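Side-chain contacts in geranyltranstransferase (Campylobacter jejuni, PDB 3NPK), which probably catalyses the condensation of geranyl diphosphate with isopentenyl diphosphate to farnesyl diphosphate, releasing pyrophosphate, in isoprenoid biosynthesis: residues E7-H12 with F42-L47; D128-K133 with I189-N194; N28-L33 with K99-T104. All coordinates share one frame; numbering follows the deposited sequence.

Contact 1 of 3, residues E7-H12 with F42-L47; sequences ELFIHH and FRAQLL. With PPV (pyrophosphate), chain C.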
loop_
_atom_site.group_PDB
_atom_site.type_symbol
_atom_site.label_atom_id
_atom_site.label_comp_id
_atom_site.label_asym_id
_atom_site.label_seq_id
_atom_site.Cartn_x
_atom_site.Cartn_y
_atom_site.Cartn_z
ATOM N N GLU A 7 -0.627 10.183 24.753
ATOM C CA GLU A 7 -1.223 11.463 24.393
ATOM C C GLU A 7 -0.437 12.151 23.277
ATOM O O GLU A 7 -1.019 12.762 22.379
ATOM C CB GLU A 7 -1.352 12.368 25.620
ATOM C CG GLU A 7 -2.371 11.844 26.622
ATOM C CD GLU A 7 -3.700 11.453 25.965
ATOM O OE1 GLU A 7 -4.241 12.251 25.159
ATOM O OE2 GLU A 7 -4.205 10.345 26.255
ATOM N N LEU A 8 0.889 12.020 23.322
ATOM C CA LEU A 8 1.733 12.577 22.280
ATOM C C LEU A 8 1.328 12.020 20.923
ATOM O O LEU A 8 1.160 12.766 19.956
ATOM C CB LEU A 8 3.199 12.259 22.557
ATOM C CG LEU A 8 4.214 12.836 21.573
ATOM C CD1 LEU A 8 4.345 14.336 21.751
ATOM C CD2 LEU A 8 5.569 12.164 21.759
ATOM N N PHE A 9 1.177 10.699 20.839
ATOM C CA PHE A 9 0.770 10.095 19.569
ATOM C C PHE A 9 -0.666 10.469 19.121
ATOM O O PHE A 9 -0.907 10.766 17.944
ATOM C CB PHE A 9 0.912 8.574 19.564
ATOM C CG PHE A 9 0.554 7.993 18.243
ATOM C CD1 PHE A 9 1.374 8.235 17.141
ATOM C CD2 PHE A 9 -0.652 7.322 18.052
ATOM C CE1 PHE A 9 1.036 7.773 15.878
ATOM C CE2 PHE A 9 -0.998 6.846 16.792
ATOM C CZ PHE A 9 -0.149 7.064 15.701
ATOM N N ILE A 10 -1.616 10.465 20.050
ATOM C CA ILE A 10 -2.967 10.884 19.689
ATOM C C ILE A 10 -2.981 12.307 19.118
ATOM O O ILE A 10 -3.638 12.578 18.117
ATOM C CB ILE A 10 -3.913 10.796 20.888
ATOM C CG1 ILE A 10 -4.144 9.320 21.237
ATOM C CG2 ILE A 10 -5.251 11.484 20.564
ATOM C CD1 ILE A 10 -4.817 9.103 22.567
ATOM N N HIS A 11 -2.255 13.216 19.761
ATOM C CA HIS A 11 -2.186 14.589 19.286
ATOM C C HIS A 11 -1.560 14.627 17.880
ATOM O O HIS A 11 -2.024 15.353 16.996
ATOM C CB HIS A 11 -1.382 15.420 20.287
ATOM C CG HIS A 11 -1.273 16.868 19.934
ATOM N ND1 HIS A 11 -2.278 17.776 20.193
ATOM C CD2 HIS A 11 -0.265 17.572 19.365
ATOM C CE1 HIS A 11 -1.898 18.976 19.788
ATOM N NE2 HIS A 11 -0.682 18.878 19.281
ATOM N N HIS A 12 -0.530 13.813 17.660
ATOM C CA HIS A 12 0.122 13.769 16.353
ATOM C C HIS A 12 -0.840 13.265 15.279
ATOM O O HIS A 12 -0.934 13.842 14.200
ATOM C CB HIS A 12 1.370 12.890 16.414
ATOM C CG HIS A 12 2.222 12.957 15.186
ATOM N ND1 HIS A 12 3.057 14.019 14.921
ATOM C CD2 HIS A 12 2.363 12.095 14.147
ATOM C CE1 HIS A 12 3.697 13.800 13.785
ATOM N NE2 HIS A 12 3.289 12.644 13.289
ATOM N N PHE A 42 -1.478 0.297 20.131
ATOM C CA PHE A 42 -0.473 -0.605 20.695
ATOM C C PHE A 42 0.782 -0.642 19.813
ATOM O O PHE A 42 1.908 -0.562 20.314
ATOM C CB PHE A 42 -1.106 -2.003 20.852
ATOM C CG PHE A 42 -0.159 -3.082 21.302
ATOM C CD1 PHE A 42 0.381 -3.076 22.587
ATOM C CD2 PHE A 42 0.152 -4.140 20.458
ATOM C CE1 PHE A 42 1.236 -4.102 23.002
ATOM C CE2 PHE A 42 1.001 -5.155 20.868
ATOM C CZ PHE A 42 1.542 -5.138 22.133
ATOM N N ARG A 43 0.599 -0.751 18.501
ATOM C CA ARG A 43 1.758 -0.847 17.621
ATOM C C ARG A 43 2.573 0.451 17.621
ATOM O O ARG A 43 3.809 0.425 17.765
ATOM C CB ARG A 43 1.319 -1.251 16.216
ATOM C CG ARG A 43 0.722 -2.655 16.212
ATOM C CD ARG A 43 -0.213 -2.928 15.044
ATOM N NE ARG A 43 -0.858 -4.239 15.181
ATOM C CZ ARG A 43 -1.901 -4.497 15.972
ATOM N NH1 ARG A 43 -2.452 -3.529 16.696
ATOM N NH2 ARG A 43 -2.411 -5.730 16.034
ATOM N N ALA A 44 1.898 1.583 17.450
ATOM C CA ALA A 44 2.562 2.881 17.596
ATOM C C ALA A 44 3.328 2.970 18.916
ATOM O O ALA A 44 4.479 3.413 18.950
ATOM C CB ALA A 44 1.536 4.017 17.514
ATOM N N GLN A 45 2.689 2.559 20.007
ATOM C CA GLN A 45 3.311 2.686 21.327
ATOM C C GLN A 45 4.521 1.775 21.527
ATOM O O GLN A 45 5.492 2.162 22.204
ATOM C CB GLN A 45 2.288 2.507 22.449
ATOM C CG GLN A 45 1.216 3.618 22.458
ATOM C CD GLN A 45 1.846 5.001 22.493
ATOM O OE1 GLN A 45 2.880 5.199 23.126
ATOM N NE2 GLN A 45 1.241 5.955 21.801
ATOM N N LEU A 46 4.491 0.580 20.941
ATOM C CA LEU A 46 5.679 -0.280 20.968
ATOM C C LEU A 46 6.853 0.414 20.289
ATOM O O LEU A 46 7.960 0.451 20.830
ATOM C CB LEU A 46 5.406 -1.613 20.274
ATOM C CG LEU A 46 4.490 -2.589 21.018
ATOM C CD1 LEU A 46 4.201 -3.742 20.082
ATOM C CD2 LEU A 46 5.139 -3.070 22.315
ATOM N N LEU A 47 6.610 0.986 19.111
ATOM C CA LEU A 47 7.675 1.647 18.368
ATOM C C LEU A 47 8.207 2.838 19.164
ATOM O O LEU A 47 9.426 3.013 19.314
ATOM C CB LEU A 47 7.165 2.107 16.997
ATOM C CG LEU A 47 8.199 2.840 16.132
ATOM C CD1 LEU A 47 7.951 2.598 14.654
ATOM C CD2 LEU A 47 8.242 4.355 16.400
HETATM O O11 PPV C . -7.049 -5.337 16.791
HETATM P P1 PPV C . -6.653 -4.278 17.992
HETATM O O21 PPV C . -6.975 -4.907 19.478
HETATM O O31 PPV C . -5.227 -3.953 17.937
HETATM O OPP PPV C . -7.661 -3.001 17.781
HETATM P P2 PPV C . -7.359 -1.400 17.961
HETATM O O12 PPV C . -8.845 -0.745 17.677
HETATM O O22 PPV C . -6.376 -0.865 16.782
HETATM O O32 PPV C . -6.887 -1.069 19.316
#

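Contact 2 of 3, residues D128-K133 with I189-N194; sequences DEIKIK and ICELNN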
loop_
_atom_site.group_PDB
_atom_site.type_symbol
_atom_site.label_atom_id
_atom_site.label_comp_id
_atom_site.label_asym_id
_atom_site.label_seq_id
_atom_site.Cartn_x
_atom_site.Cartn_y
_atom_site.Cartn_z
ATOM N N ASP A 128 17.682 9.175 4.831
ATOM C CA ASP A 128 17.143 8.317 3.766
ATOM C C ASP A 128 17.509 6.846 3.973
ATOM O O ASP A 128 16.689 5.971 3.711
ATOM C CB ASP A 128 17.595 8.771 2.373
ATOM C CG ASP A 128 16.892 10.044 1.913
ATOM O OD1 ASP A 128 15.852 10.389 2.521
ATOM O OD2 ASP A 128 17.363 10.692 0.941
ATOM N N GLU A 129 18.724 6.572 4.447
ATOM C CA GLU A 129 19.133 5.193 4.688
ATOM C C GLU A 129 18.218 4.515 5.716
ATOM O O GLU A 129 17.847 3.342 5.568
ATOM C CB GLU A 129 20.602 5.146 5.156
ATOM C CG GLU A 129 21.137 3.742 5.430
ATOM C CD GLU A 129 22.587 3.708 5.936
ATOM O OE1 GLU A 129 23.214 2.626 5.851
ATOM O OE2 GLU A 129 23.101 4.743 6.423
ATOM N N ILE A 130 17.869 5.248 6.767
ATOM C CA ILE A 130 16.965 4.733 7.791
ATOM C C ILE A 130 15.564 4.543 7.215
ATOM O O ILE A 130 14.920 3.521 7.442
ATOM C CB ILE A 130 16.890 5.693 8.994
ATOM C CG1 ILE A 130 18.233 5.749 9.739
ATOM C CG2 ILE A 130 15.745 5.307 9.943
ATOM C CD1 ILE A 130 18.238 6.779 10.838
ATOM N N LYS A 131 15.094 5.519 6.446
ATOM C CA LYS A 131 13.743 5.429 5.902
ATOM C C LYS A 131 13.583 4.233 4.958
ATOM O O LYS A 131 12.535 3.577 4.970
ATOM C CB LYS A 131 13.321 6.749 5.244
ATOM C CG LYS A 131 13.223 7.879 6.277
ATOM C CD LYS A 131 12.527 9.126 5.709
ATOM C CE LYS A 131 13.366 9.852 4.669
ATOM N NZ LYS A 131 12.760 11.180 4.313
ATOM N N ILE A 132 14.614 3.936 4.165
ATOM C CA ILE A 132 14.558 2.762 3.288
ATOM C C ILE A 132 14.467 1.478 4.117
ATOM O O ILE A 132 13.664 0.596 3.810
ATOM C CB ILE A 132 15.751 2.719 2.294
ATOM C CG1 ILE A 132 15.567 3.810 1.238
ATOM C CG2 ILE A 132 15.880 1.341 1.645
ATOM C CD1 ILE A 132 14.362 3.613 0.341
ATOM N N LYS A 133 15.249 1.392 5.197
ATOM C CA LYS A 133 15.136 0.220 6.075
ATOM C C LYS A 133 13.733 0.096 6.650
ATOM O O LYS A 133 13.173 -1.001 6.681
ATOM C CB LYS A 133 16.164 0.266 7.199
ATOM C CG LYS A 133 17.561 0.034 6.669
ATOM C CD LYS A 133 18.589 -0.108 7.767
ATOM C CE LYS A 133 19.966 -0.343 7.140
ATOM N NZ LYS A 133 20.372 0.786 6.264
ATOM N N ILE A 189 15.007 3.033 13.611
ATOM C CA ILE A 189 15.098 4.487 13.812
ATOM C C ILE A 189 16.352 4.850 14.621
ATOM O O ILE A 189 17.058 5.836 14.317
ATOM C CB ILE A 189 13.842 5.018 14.522
ATOM C CG1 ILE A 189 12.650 4.951 13.574
ATOM C CG2 ILE A 189 14.043 6.454 15.021
ATOM C CD1 ILE A 189 11.301 5.027 14.290
ATOM N N CYS A 190 16.625 4.049 15.646
ATOM C CA CYS A 190 17.749 4.282 16.552
ATOM C C CYS A 190 19.079 3.744 16.038
ATOM O O CYS A 190 20.116 3.906 16.704
ATOM C CB CYS A 190 17.445 3.641 17.901
ATOM S SG CYS A 190 16.024 4.361 18.726
ATOM N N GLU A 191 19.043 3.089 14.878
ATOM C CA GLU A 191 20.228 2.463 14.294
ATOM C C GLU A 191 20.854 1.474 15.284
ATOM O O GLU A 191 22.084 1.365 15.404
ATOM C CB GLU A 191 21.224 3.523 13.786
ATOM C CG GLU A 191 20.708 4.245 12.548
ATOM C CD GLU A 191 21.594 5.408 12.141
ATOM O OE1 GLU A 191 21.439 6.491 12.726
ATOM O OE2 GLU A 191 22.439 5.244 11.231
ATOM N N LEU A 192 19.994 0.734 15.986
ATOM C CA LEU A 192 20.451 -0.317 16.891
ATOM C C LEU A 192 21.068 -1.463 16.096
ATOM O O LEU A 192 20.644 -1.759 14.972
ATOM C CB LEU A 192 19.285 -0.834 17.741
ATOM C CG LEU A 192 19.626 -1.839 18.843
ATOM C CD1 LEU A 192 20.482 -1.211 19.949
ATOM C CD2 LEU A 192 18.347 -2.420 19.420
ATOM N N ASN A 193 22.090 -2.093 16.663
ATOM C CA ASN A 193 22.759 -3.184 15.981
ATOM C C ASN A 193 21.780 -4.308 15.596
ATOM O O ASN A 193 20.723 -4.482 16.222
ATOM C CB ASN A 193 23.907 -3.717 16.854
ATOM C CG ASN A 193 23.420 -4.268 18.179
ATOM O OD1 ASN A 193 23.449 -3.587 19.222
ATOM N ND2 ASN A 193 22.963 -5.505 18.149
ATOM N N ASN A 194 22.134 -5.061 14.559
ATOM C CA ASN A 194 21.266 -6.131 14.082
ATOM C C ASN A 194 21.003 -7.223 15.103
ATOM O O ASN A 194 19.925 -7.822 15.106
ATOM C CB ASN A 194 21.847 -6.786 12.832
ATOM C CG ASN A 194 21.898 -5.850 11.638
ATOM O OD1 ASN A 194 22.713 -6.035 10.725
ATOM N ND2 ASN A 194 21.019 -4.861 11.621
HETATM O O HOH W 1 21.769 5.077 8.742
#

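Contact 3 of 3, residues N28-L33 with K99-T104; sequences NEALAL and KSYDET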
loop_
_atom_site.group_PDB
_atom_site.type_symbol
_atom_site.label_atom_id
_atom_site.label_comp_id
_atom_site.label_asym_id
_atom_site.label_seq_id
_atom_site.Cartn_x
_atom_site.Cartn_y
_atom_site.Cartn_z
ATOM N N ASN A 28 -12.701 12.840 2.595
ATOM C CA ASN A 28 -11.839 13.200 3.721
ATOM C C ASN A 28 -12.382 12.752 5.068
ATOM O O ASN A 28 -11.637 12.259 5.912
ATOM C CB ASN A 28 -11.539 14.701 3.750
ATOM C CG ASN A 28 -10.635 15.134 2.619
ATOM O OD1 ASN A 28 -9.838 14.349 2.107
ATOM N ND2 ASN A 28 -10.762 16.395 2.210
ATOM N N GLU A 29 -13.674 12.955 5.278
ATOM C CA GLU A 29 -14.301 12.509 6.511
ATOM C C GLU A 29 -14.197 10.988 6.653
ATOM O O GLU A 29 -13.926 10.471 7.745
ATOM C CB GLU A 29 -15.765 12.969 6.551
ATOM C CG GLU A 29 -15.912 14.452 6.861
ATOM C CD GLU A 29 -15.792 15.363 5.642
ATOM O OE1 GLU A 29 -15.557 14.871 4.522
ATOM O OE2 GLU A 29 -15.942 16.602 5.811
ATOM N N ALA A 30 -14.386 10.272 5.546
ATOM C CA ALA A 30 -14.296 8.815 5.574
ATOM C C ALA A 30 -12.864 8.344 5.874
ATOM O O ALA A 30 -12.667 7.364 6.589
ATOM C CB ALA A 30 -14.769 8.252 4.255
ATOM N N LEU A 31 -11.877 9.045 5.326
ATOM C CA LEU A 31 -10.465 8.762 5.626
ATOM C C LEU A 31 -10.175 8.904 7.114
ATOM O O LEU A 31 -9.436 8.104 7.699
ATOM C CB LEU A 31 -9.543 9.720 4.844
ATOM C CG LEU A 31 -9.228 9.432 3.367
ATOM C CD1 LEU A 31 -8.639 10.655 2.665
ATOM C CD2 LEU A 31 -8.274 8.228 3.238
ATOM N N ALA A 32 -10.725 9.950 7.722
ATOM C CA ALA A 32 -10.428 10.268 9.118
ATOM C C ALA A 32 -11.202 9.405 10.109
ATOM O O ALA A 32 -10.753 9.175 11.214
ATOM C CB ALA A 32 -10.720 11.744 9.389
ATOM N N LEU A 33 -12.375 8.938 9.702
ATOM C CA LEU A 33 -13.344 8.399 10.645
ATOM C C LEU A 33 -12.780 7.294 11.537
ATOM O O LEU A 33 -12.890 7.355 12.759
ATOM C CB LEU A 33 -14.568 7.886 9.881
ATOM C CG LEU A 33 -15.823 7.608 10.699
ATOM C CD1 LEU A 33 -16.329 8.911 11.324
ATOM C CD2 LEU A 33 -16.892 6.969 9.824
ATOM N N LYS A 99 -20.991 0.611 6.108
ATOM C CA LYS A 99 -22.348 0.892 6.590
ATOM C C LYS A 99 -22.646 2.392 6.596
ATOM O O LYS A 99 -23.736 2.812 6.204
ATOM C CB LYS A 99 -22.537 0.323 7.994
ATOM C CG LYS A 99 -22.285 -1.189 8.107
ATOM C CD LYS A 99 -23.316 -1.991 7.345
ATOM C CE LYS A 99 -24.709 -1.724 7.900
ATOM N NZ LYS A 99 -25.741 -2.627 7.312
ATOM N N SER A 100 -21.693 3.203 7.050
ATOM C CA SER A 100 -21.896 4.653 7.087
ATOM C C SER A 100 -21.889 5.279 5.707
ATOM O O SER A 100 -22.620 6.248 5.454
ATOM C CB SER A 100 -20.833 5.335 7.940
ATOM O OG SER A 100 -21.097 5.124 9.311
ATOM N N TYR A 101 -21.042 4.748 4.830
ATOM C CA TYR A 101 -20.910 5.252 3.471
ATOM C C TYR A 101 -21.369 4.199 2.469
ATOM O O TYR A 101 -22.568 4.068 2.217
ATOM C CB TYR A 101 -19.484 5.743 3.225
ATOM C CG TYR A 101 -19.164 6.916 4.113
ATOM C CD1 TYR A 101 -18.360 6.773 5.238
ATOM C CD2 TYR A 101 -19.699 8.173 3.841
ATOM C CE1 TYR A 101 -18.088 7.859 6.066
ATOM C CE2 TYR A 101 -19.436 9.256 4.651
ATOM C CZ TYR A 101 -18.632 9.100 5.763
ATOM O OH TYR A 101 -18.376 10.196 6.568
ATOM N N ASP A 102 -20.436 3.438 1.923
ATOM C CA ASP A 102 -20.762 2.323 1.044
ATOM C C ASP A 102 -19.521 1.449 0.877
ATOM O O ASP A 102 -18.449 1.801 1.357
ATOM C CB ASP A 102 -21.298 2.811 -0.316
ATOM C CG ASP A 102 -20.409 3.857 -0.975
ATOM O OD1 ASP A 102 -19.189 3.715 -0.935
ATOM O OD2 ASP A 102 -20.931 4.830 -1.556
ATOM N N GLU A 103 -19.662 0.307 0.218
ATOM C CA GLU A 103 -18.532 -0.614 0.114
ATOM C C GLU A 103 -17.407 -0.001 -0.682
ATOM O O GLU A 103 -16.243 -0.200 -0.356
ATOM C CB GLU A 103 -18.960 -1.924 -0.537
ATOM C CG GLU A 103 -19.729 -2.819 0.406
ATOM C CD GLU A 103 -20.139 -4.111 -0.250
ATOM O OE1 GLU A 103 -19.553 -4.469 -1.297
ATOM O OE2 GLU A 103 -21.066 -4.758 0.277
ATOM N N THR A 104 -17.754 0.721 -1.741
ATOM C CA THR A 104 -16.736 1.360 -2.566
ATOM C C THR A 104 -15.852 2.269 -1.716
ATOM O O THR A 104 -14.617 2.221 -1.795
ATOM C CB THR A 104 -17.369 2.177 -3.698
ATOM O OG1 THR A 104 -18.001 1.278 -4.621
ATOM C CG2 THR A 104 -16.296 3.009 -4.404
#

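Contact 1 of 3, residues E7-H12 with F42-L47
Phe9 of helix 5-14 faces Ala44 at the start of helix 42-54, and their CA atoms, 7.7 Å apart, are the nearest backbone pair between the two segments. The methyl of Ala44 sits almost squarely over one face of the Phe9 ring: CB lies 3.8 Å from the ring centroid, only 8° off the ring normal, a CH-pi contact nearest to CE2 and CZ, with the other ring carbons only slightly farther off. With CG anti to the backbone N (chi1 -177°), the Phe9 ring runs on toward the later turns of its own helix and lays one face against that methyl. Against the root of the same side chain lies the amide of Gln45, with NE2 3.5 Å from Phe9 CB. The amide plane is turned steeply against the ring, and NE2 is hydrogen-bonded to the carbonyl O of Leu5, which holds the amide beside Phe9 and joins the first turn of helix 5-14 to helix 42-54. His41 meets the Phe9 ring edge-to-face. In the all-helical fold of the polyprenyl synthases, helix 42-54 belongs to the bundle around the active-site cavity, and here helix 5-14 packs against its outer side. Arg43, the residue before Ala44, points into that cavity instead. Its chain is extended from CG to NE, and NH1 donates to pyrophosphate O31 at 3.1 Å, with an N-H...O angle of 160° and the oxygen at the guanidinium edge, in plane. Arg92 and the backbone N of Lys40 also bind the pyrophosphate. Glu70 of helix 59-80 touches the Arg43 side chain and accepts from the backbone N of Ala44, so one carboxylate adjoins both the ligand-binding arginine and the alanine that covers Phe9.

Contact 2 of 3, residues D128-K133 with I189-N194
Van der Waals contact comes from Ile130, whose side chain fits into the turn made by Ile189 to Glu191 and rests on a carbonyl oxygen and on the glutamate chain. Its two branches divide the work: CG2 lies 4.0 Å from Ile189 CA, while CD1 reaches the backbone O of Ile189 at 3.8 Å and Glu191 OE1 at 3.7 Å. With CG1 anti to the carbonyl carbon (chi1 -67°), the longer branch runs out to the glutamate, which it crosses at about a right angle; Glu191 CG and CD rest against it. The backbone at Glu191 has positive phi and ends helix 164-189 in a Schellman motif, the turn that presents this side chain to Ile130.

Polar links run along the exposed edge. A water donates to Glu191 OE2 at 2.6 Å and, more weakly, to Glu129 OE2, bridging two carboxylates whose OE2 atoms are 4.9 Å apart. Lys127 forms a salt bridge with Glu191 OE2, and Lys133 NZ forms one with Glu129 OE1 at 3.4 Å, its hydrogen bond weak; both probably ease the repulsion between the like charges.

The CB of Ile189 points away from Ile130, and its side chain packs on Val51 of helix 42-54 and on Ala62 and Val65 of helix 59-80. Helix 128-142 packs through Ile130 against the C-terminal end of helix 164-189, while its Ile132 meets Ile132 of the second subunit.

Contact 3 of 3, residues N28-L33 with K99-T104
The ring of Tyr101 lies against helix 27-37, where it meets three side chains in different ways. Ala30 CB comes over one face as a CH-pi contact, 4.2 Å from the ring centroid and 26° off the normal, displaced toward CE1, which it approaches to 3.8 Å. Leu33, one helical turn further on, places CD2 at the ring edge near its plane, 4.0 Å from the same CE1. At the far end, the hydroxyl OH lies 3.8 Å from Glu29 CB, while the glutamate's carboxylate leads away from the contact.

The ring's direction is set at a break between helices. Tyr101 is the first residue to leave helical geometry after helix 97-100. Asp102 then takes the N-cap position of helix 103-122; its side chain caps a backbone N in the first turn, with OD1 also bonded to Thr105 OG1. Further out, Phe26 stacks on Tyr101, and Thr105 and Val109 touch Ala30. Helix 27-37 thus packs on the junction of helices 97-100 and 103-122, beside the second subunit, whose Leu144 meets Leu31.

No hydrogen bond or salt bridge crosses between the segments, so their contact rests on van der Waals and CH-pi packing around the Tyr101 ring.

Overall arrangement
From the N terminus, helix 5-14 opens contact 1, and the chain passes through helix 27-37, the first half of contact 3, before helix 42-54 closes contact 1. Contact 3 closes only after helix 59-80 and the short two-stranded hairpin, so contacts 1 and 3 cross along the chain, although their nearest atoms stay about 10 Å apart. Contact 2 opens later, on helix 128-142, and closes at the end of helix 164-189, in series with both. Leu47 CD2 meets Ile189 CD1 at 3.8 Å, joining contacts 1 and 2 through the bundle core. Contacts 2 and 3, with centres 35 Å apart, both border the second subunit.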